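Local coordinates for protein alpha-2,3-sialyltransferase (Campylobacter jejuni, PDB 2P2V) that probably transfers sialic acid from a CMP-activated donor to an acceptor sugar in alpha-2,3 linkage, the deposited chain being the sialyltransferase-family part of a longer protein, at residues N33-V45 and P239-E251. Residues are numbered along the deposited sequence; the frame is centred on the assembly and turned at random.
Sequences NINYKRLPREYDV and PLSININNNFTLE. With EDO (1,2-ethanediol), chain I; EDO (1,2-ethanediol), chain E.
The rings of Tyr36 and Phe248 form an offset stack, centroids 4.1 Å apart and planes at 5°. Tyr36 CE1 lies 3.3 Å from Phe248 CD2, while Ile34 CG2 covers the opposite face of the tyrosine. Phe248 reaches this position with CG anti to its backbone N (chi1 -171°); Tyr43 OH lies near the edge of the Phe248 ring, 4.2 Å from Phe248 CE1. Beyond the stack, the Tyr36 hydroxyl hydrogen-bonds to Tyr58 O.

Two backbone N-H groups of 239-251 converge on the 3-10 turn 36-38. Lys37 O accepts from both Ile244 N and Asn246 N, the second bond nearly straight (170° at the hydrogen, 3.1 Å). Water 1 joins Tyr36 O to Asn247 O.

Three side-chain bonds add to these, from an amide, a guanidinium and a hydroxyl. Asn246 ND2 donates to Leu39 O at 3.1 Å, coming from above that carbonyl's plane, and also gives a hydrogen to water 2, which bonds to Arg41 O. Arg38, extended from CG to NE, sends NH2 to Ser241 O (2.9 Å), has Leu240 CD1 over one guanidinium face, and forms a salt bridge through NH1 with Asp230. Ser241 OG returns a bond to Arg38 O (3.2 Å).

An Asx turn, Asn243 OD1 accepting from Asn245 N, shapes the loop locally around Ile244. The contact packs the loop after strand 224-227 against the connection between strands 21-25 and 44-48, at the surface of this parallel-sheet alpha/beta fold.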
loop_
_atom_site.group_PDB
_atom_site.type_symbol
_atom_site.label_atom_id
_atom_site.label_comp_id
_atom_site.label_asym_id
_atom_site.label_seq_id
_atom_site.Cartn_x
_atom_site.Cartn_y
_atom_site.Cartn_z
ATOM N N ASN A 33 -35.643 22.080 22.694
ATOM C CA ASN A 33 -35.656 23.348 23.425
ATOM C C ASN A 33 -34.555 24.307 22.966
ATOM O O ASN A 33 -33.931 24.981 23.798
ATOM C CB ASN A 33 -35.510 23.099 24.937
ATOM C CG ASN A 33 -36.505 22.062 25.483
ATOM O OD1 ASN A 33 -37.703 22.079 25.161
ATOM N ND2 ASN A 33 -36.007 21.168 26.343
ATOM N N ILE A 34 -34.309 24.373 21.656
ATOM C CA ILE A 34 -33.380 25.340 21.077
ATOM C C ILE A 34 -33.990 26.739 21.164
ATOM O O ILE A 34 -35.184 26.903 20.916
ATOM C CB ILE A 34 -33.109 25.041 19.587
ATOM C CG1 ILE A 34 -32.301 23.732 19.429
ATOM C CG2 ILE A 34 -32.322 26.131 18.933
ATOM C CD1 ILE A 34 -32.478 23.089 18.016
ATOM N N ASN A 35 -33.169 27.733 21.512
ATOM C CA ASN A 35 -33.632 29.115 21.490
ATOM C C ASN A 35 -33.287 29.676 20.137
ATOM O O ASN A 35 -32.161 30.100 19.907
ATOM C CB ASN A 35 -32.953 29.938 22.593
ATOM C CG ASN A 35 -33.536 31.348 22.702
ATOM O OD1 ASN A 35 -33.954 31.931 21.703
ATOM N ND2 ASN A 35 -33.533 31.900 23.905
ATOM N N TYR A 36 -34.245 29.666 19.210
ATOM C CA TYR A 36 -33.907 30.000 17.830
ATOM C C TYR A 36 -33.476 31.429 17.663
ATOM O O TYR A 36 -32.855 31.791 16.665
ATOM C CB TYR A 36 -35.055 29.675 16.901
ATOM C CG TYR A 36 -35.318 28.171 16.829
ATOM C CD1 TYR A 36 -34.540 27.341 16.000
ATOM C CD2 TYR A 36 -36.320 27.597 17.574
ATOM C CE1 TYR A 36 -34.791 25.920 15.938
ATOM C CE2 TYR A 36 -36.571 26.184 17.526
ATOM C CZ TYR A 36 -35.789 25.369 16.701
ATOM O OH TYR A 36 -36.027 23.992 16.641
ATOM N N LYS A 37 -33.782 32.259 18.657
ATOM C CA LYS A 37 -33.352 33.670 18.583
ATOM C C LYS A 37 -31.812 33.866 18.621
ATOM O O LYS A 37 -31.286 34.882 18.137
ATOM C CB LYS A 37 -34.061 34.471 19.693
ATOM C CG LYS A 37 -35.578 34.194 19.743
ATOM C CD LYS A 37 -36.284 35.018 20.848
ATOM C CE LYS A 37 -36.287 34.276 22.199
ATOM N NZ LYS A 37 -36.772 32.858 22.059
ATOM N N ARG A 38 -31.118 32.870 19.192
ATOM C CA ARG A 38 -29.669 32.820 19.371
ATOM C C ARG A 38 -28.865 32.239 18.179
ATOM O O ARG A 38 -27.633 32.323 18.170
ATOM C CB ARG A 38 -29.357 31.942 20.591
ATOM C CG ARG A 38 -30.078 32.333 21.905
ATOM C CD ARG A 38 -29.499 31.591 23.099
ATOM N NE ARG A 38 -30.311 31.744 24.317
ATOM C CZ ARG A 38 -30.300 32.850 25.069
ATOM N NH1 ARG A 38 -31.067 32.931 26.157
ATOM N NH2 ARG A 38 -29.519 33.875 24.724
ATOM N N LEU A 39 -29.533 31.636 17.192
ATOM C CA LEU A 39 -28.824 31.157 15.987
ATOM C C LEU A 39 -28.226 32.343 15.245
ATOM O O LEU A 39 -28.862 33.420 15.209
ATOM C CB LEU A 39 -29.763 30.374 15.065
ATOM C CG LEU A 39 -30.216 28.979 15.540
ATOM C CD1 LEU A 39 -31.342 28.402 14.660
ATOM C CD2 LEU A 39 -29.033 28.038 15.536
ATOM N N PRO A 40 -27.024 32.181 14.654
ATOM C CA PRO A 40 -26.513 33.239 13.798
ATOM C C PRO A 40 -27.303 33.317 12.504
ATOM O O PRO A 40 -28.071 32.405 12.202
ATOM C CB PRO A 40 -25.084 32.783 13.509
ATOM C CG PRO A 40 -25.200 31.289 13.531
ATOM C CD PRO A 40 -26.082 31.040 14.713
ATOM N N ARG A 41 -27.089 34.382 11.738
ATOM C CA ARG A 41 -27.749 34.567 10.436
ATOM C C ARG A 41 -27.434 33.464 9.428
ATOM O O ARG A 41 -28.300 33.050 8.658
ATOM C CB ARG A 41 -27.293 35.894 9.802
ATOM C CG ARG A 41 -28.214 37.090 10.085
ATOM C CD ARG A 41 -29.392 37.218 9.047
ATOM N NE ARG A 41 -29.117 36.672 7.695
ATOM C CZ ARG A 41 -28.151 37.071 6.844
ATOM N NH1 ARG A 41 -27.281 38.029 7.162
ATOM N NH2 ARG A 41 -28.032 36.479 5.657
ATOM N N GLU A 42 -26.173 33.045 9.407
ATOM C CA GLU A 42 -25.726 32.060 8.437
ATOM C C GLU A 42 -25.040 30.934 9.157
ATOM O O GLU A 42 -24.363 31.146 10.156
ATOM C CB GLU A 42 -24.775 32.687 7.437
ATOM C CG GLU A 42 -25.448 33.771 6.634
ATOM C CD GLU A 42 -24.947 33.808 5.238
ATOM O OE1 GLU A 42 -23.912 34.486 4.997
ATOM O OE2 GLU A 42 -25.578 33.140 4.382
ATOM N N TYR A 43 -25.240 29.718 8.653
ATOM C CA TYR A 43 -24.648 28.561 9.291
ATOM C C TYR A 43 -24.901 27.299 8.435
ATOM O O TYR A 43 -25.834 27.255 7.636
ATOM C CB TYR A 43 -25.228 28.323 10.704
ATOM C CG TYR A 43 -26.741 28.225 10.737
ATOM C CD1 TYR A 43 -27.399 27.007 10.430
ATOM C CD2 TYR A 43 -27.534 29.344 11.087
ATOM C CE1 TYR A 43 -28.775 26.920 10.465
ATOM C CE2 TYR A 43 -28.903 29.275 11.109
ATOM C CZ TYR A 43 -29.524 28.063 10.809
ATOM O OH TYR A 43 -30.875 27.977 10.824
ATOM N N ASP A 44 -24.035 26.305 8.643
ATOM C CA ASP A 44 -24.232 24.900 8.148
ATOM C C ASP A 44 -24.628 24.101 9.372
ATOM O O ASP A 44 -24.426 24.529 10.507
ATOM C CB ASP A 44 -22.912 24.349 7.549
ATOM C CG ASP A 44 -22.566 24.979 6.192
ATOM O OD1 ASP A 44 -23.488 25.402 5.503
ATOM O OD2 ASP A 44 -21.373 25.085 5.801
ATOM N N VAL A 45 -25.165 22.885 9.181
ATOM C CA VAL A 45 -25.637 22.111 10.300
ATOM C C VAL A 45 -24.961 20.699 10.202
ATOM O O VAL A 45 -24.905 20.153 9.098
ATOM C CB VAL A 45 -27.129 21.860 10.160
ATOM C CG1 VAL A 45 -27.583 21.030 11.274
ATOM C CG2 VAL A 45 -27.947 23.214 10.147
ATOM N N PRO A 239 -20.984 29.365 27.292
ATOM C CA PRO A 239 -21.901 30.508 27.237
ATOM C C PRO A 239 -23.002 30.289 26.213
ATOM O O PRO A 239 -22.713 29.889 25.058
ATOM C CB PRO A 239 -21.004 31.647 26.729
ATOM C CG PRO A 239 -19.840 30.946 26.053
ATOM C CD PRO A 239 -19.621 29.751 26.902
ATOM N N LEU A 240 -24.246 30.576 26.611
ATOM C CA LEU A 240 -25.305 30.758 25.626
ATOM C C LEU A 240 -24.922 31.833 24.636
ATOM O O LEU A 240 -24.376 32.904 24.987
ATOM C CB LEU A 240 -26.663 31.092 26.262
ATOM C CG LEU A 240 -27.341 30.095 27.190
ATOM C CD1 LEU A 240 -28.532 30.798 27.855
ATOM C CD2 LEU A 240 -27.788 28.811 26.449
ATOM N N SER A 241 -25.194 31.544 23.379
ATOM C CA SER A 241 -25.084 32.489 22.294
ATOM C C SER A 241 -26.039 33.680 22.575
ATOM O O SER A 241 -27.139 33.498 23.141
ATOM C CB SER A 241 -25.534 31.776 21.015
ATOM O OG SER A 241 -24.997 32.441 19.904
ATOM N N ILE A 242 -25.645 34.862 22.142
ATOM C CA ILE A 242 -26.493 36.062 22.349
ATOM C C ILE A 242 -27.830 36.015 21.597
ATOM O O ILE A 242 -27.881 35.596 20.431
ATOM C CB ILE A 242 -25.733 37.352 22.024
ATOM C CG1 ILE A 242 -24.722 37.653 23.150
ATOM C CG2 ILE A 242 -26.713 38.559 21.865
ATOM C CD1 ILE A 242 -23.691 38.769 22.790
ATOM N N ASN A 243 -28.908 36.421 22.279
ATOM C CA ASN A 243 -30.216 36.551 21.657
ATOM C C ASN A 243 -30.159 37.691 20.648
ATOM O O ASN A 243 -30.181 38.869 21.041
ATOM C CB ASN A 243 -31.277 36.772 22.729
ATOM C CG ASN A 243 -32.654 37.090 22.160
ATOM O OD1 ASN A 243 -32.824 37.262 20.960
ATOM N ND2 ASN A 243 -33.643 37.181 23.045
ATOM N N ILE A 244 -30.022 37.348 19.366
ATOM C CA ILE A 244 -29.964 38.347 18.288
ATOM C C ILE A 244 -31.326 38.511 17.578
ATOM O O ILE A 244 -31.416 39.073 16.495
ATOM C CB ILE A 244 -28.752 38.135 17.302
ATOM C CG1 ILE A 244 -28.924 36.881 16.389
ATOM C CG2 ILE A 244 -27.427 38.052 18.095
ATOM C CD1 ILE A 244 -28.199 36.986 15.006
ATOM N N ASN A 245 -32.376 38.002 18.224
ATOM C CA ASN A 245 -33.748 38.062 17.712
ATOM C C ASN A 245 -33.932 37.368 16.369
ATOM O O ASN A 245 -34.675 37.838 15.512
ATOM C CB ASN A 245 -34.252 39.537 17.626
ATOM C CG ASN A 245 -35.784 39.653 17.666
ATOM O OD1 ASN A 245 -36.490 38.819 18.289
ATOM N ND2 ASN A 245 -36.312 40.702 16.997
ATOM N N ASN A 246 -33.250 36.243 16.167
ATOM C CA ASN A 246 -33.409 35.534 14.907
ATOM C C ASN A 246 -34.749 34.801 14.977
ATOM O O ASN A 246 -35.257 34.535 16.071
ATOM C CB ASN A 246 -32.235 34.572 14.665
ATOM C CG ASN A 246 -32.052 34.225 13.192
ATOM O OD1 ASN A 246 -32.972 34.360 12.397
ATOM N ND2 ASN A 246 -30.849 33.785 12.821
ATOM N N ASN A 247 -35.361 34.525 13.834
ATOM C CA ASN A 247 -36.606 33.738 13.840
ATOM C C ASN A 247 -36.394 32.425 13.117
ATOM O O ASN A 247 -35.431 32.271 12.368
ATOM C CB ASN A 247 -37.788 34.507 13.222
ATOM C CG ASN A 247 -37.423 35.180 11.924
ATOM O OD1 ASN A 247 -36.870 34.554 11.034
ATOM N ND2 ASN A 247 -37.741 36.482 11.803
ATOM N N PHE A 248 -37.302 31.485 13.356
ATOM C CA PHE A 248 -37.189 30.182 12.766
ATOM C C PHE A 248 -38.555 29.648 12.466
ATOM O O PHE A 248 -39.467 29.791 13.287
ATOM C CB PHE A 248 -36.491 29.263 13.757
ATOM C CG PHE A 248 -36.115 27.934 13.190
ATOM C CD1 PHE A 248 -35.012 27.803 12.372
ATOM C CD2 PHE A 248 -36.862 26.816 13.500
ATOM C CE1 PHE A 248 -34.669 26.550 11.845
ATOM C CE2 PHE A 248 -36.515 25.565 12.997
ATOM C CZ PHE A 248 -35.415 25.456 12.169
ATOM N N THR A 249 -38.708 29.020 11.304
ATOM C CA THR A 249 -39.950 28.307 11.021
ATOM C C THR A 249 -39.772 26.837 11.351
ATOM O O THR A 249 -39.071 26.103 10.649
ATOM C CB THR A 249 -40.439 28.477 9.543
ATOM O OG1 THR A 249 -40.581 29.868 9.235
ATOM C CG2 THR A 249 -41.793 27.773 9.317
ATOM N N LEU A 250 -40.427 26.413 12.409
ATOM C CA LEU A 250 -40.355 25.044 12.826
ATOM C C LEU A 250 -41.420 24.232 12.098
ATOM O O LEU A 250 -42.620 24.398 12.339
ATOM C CB LEU A 250 -40.526 24.942 14.338
ATOM C CG LEU A 250 -40.501 23.536 14.910
ATOM C CD1 LEU A 250 -39.157 22.844 14.569
ATOM C CD2 LEU A 250 -40.734 23.552 16.402
ATOM N N GLU A 251 -40.964 23.338 11.221
ATOM C CA GLU A 251 -41.832 22.544 10.349
ATOM C C GLU A 251 -42.043 21.130 10.889
ATOM O O GLU A 251 -41.111 20.497 11.390
ATOM C CB GLU A 251 -41.237 22.499 8.944
ATOM C CG GLU A 251 -42.140 21.908 7.868
ATOM C CD GLU A 251 -41.409 21.662 6.550
ATOM O OE1 GLU A 251 -40.400 22.375 6.282
ATOM O OE2 GLU A 251 -41.857 20.758 5.785
HETATM C C1 EDO I . -32.667 41.295 19.076
HETATM O O1 EDO I . -31.387 41.926 18.964
HETATM C C2 EDO I . -32.901 40.865 20.506
HETATM O O2 EDO I . -33.837 39.793 20.530
HETATM C C1 EDO E . -27.934 29.799 7.157
HETATM O O1 EDO E . -27.065 29.648 6.036
HETATM C C2 EDO E . -29.228 29.061 6.949
HETATM O O2 EDO E . -30.259 29.989 7.324
HETATM O O HOH W 1 -33.247 31.099 13.903
HETATM O O HOH W 2 -30.787 32.433 10.350
#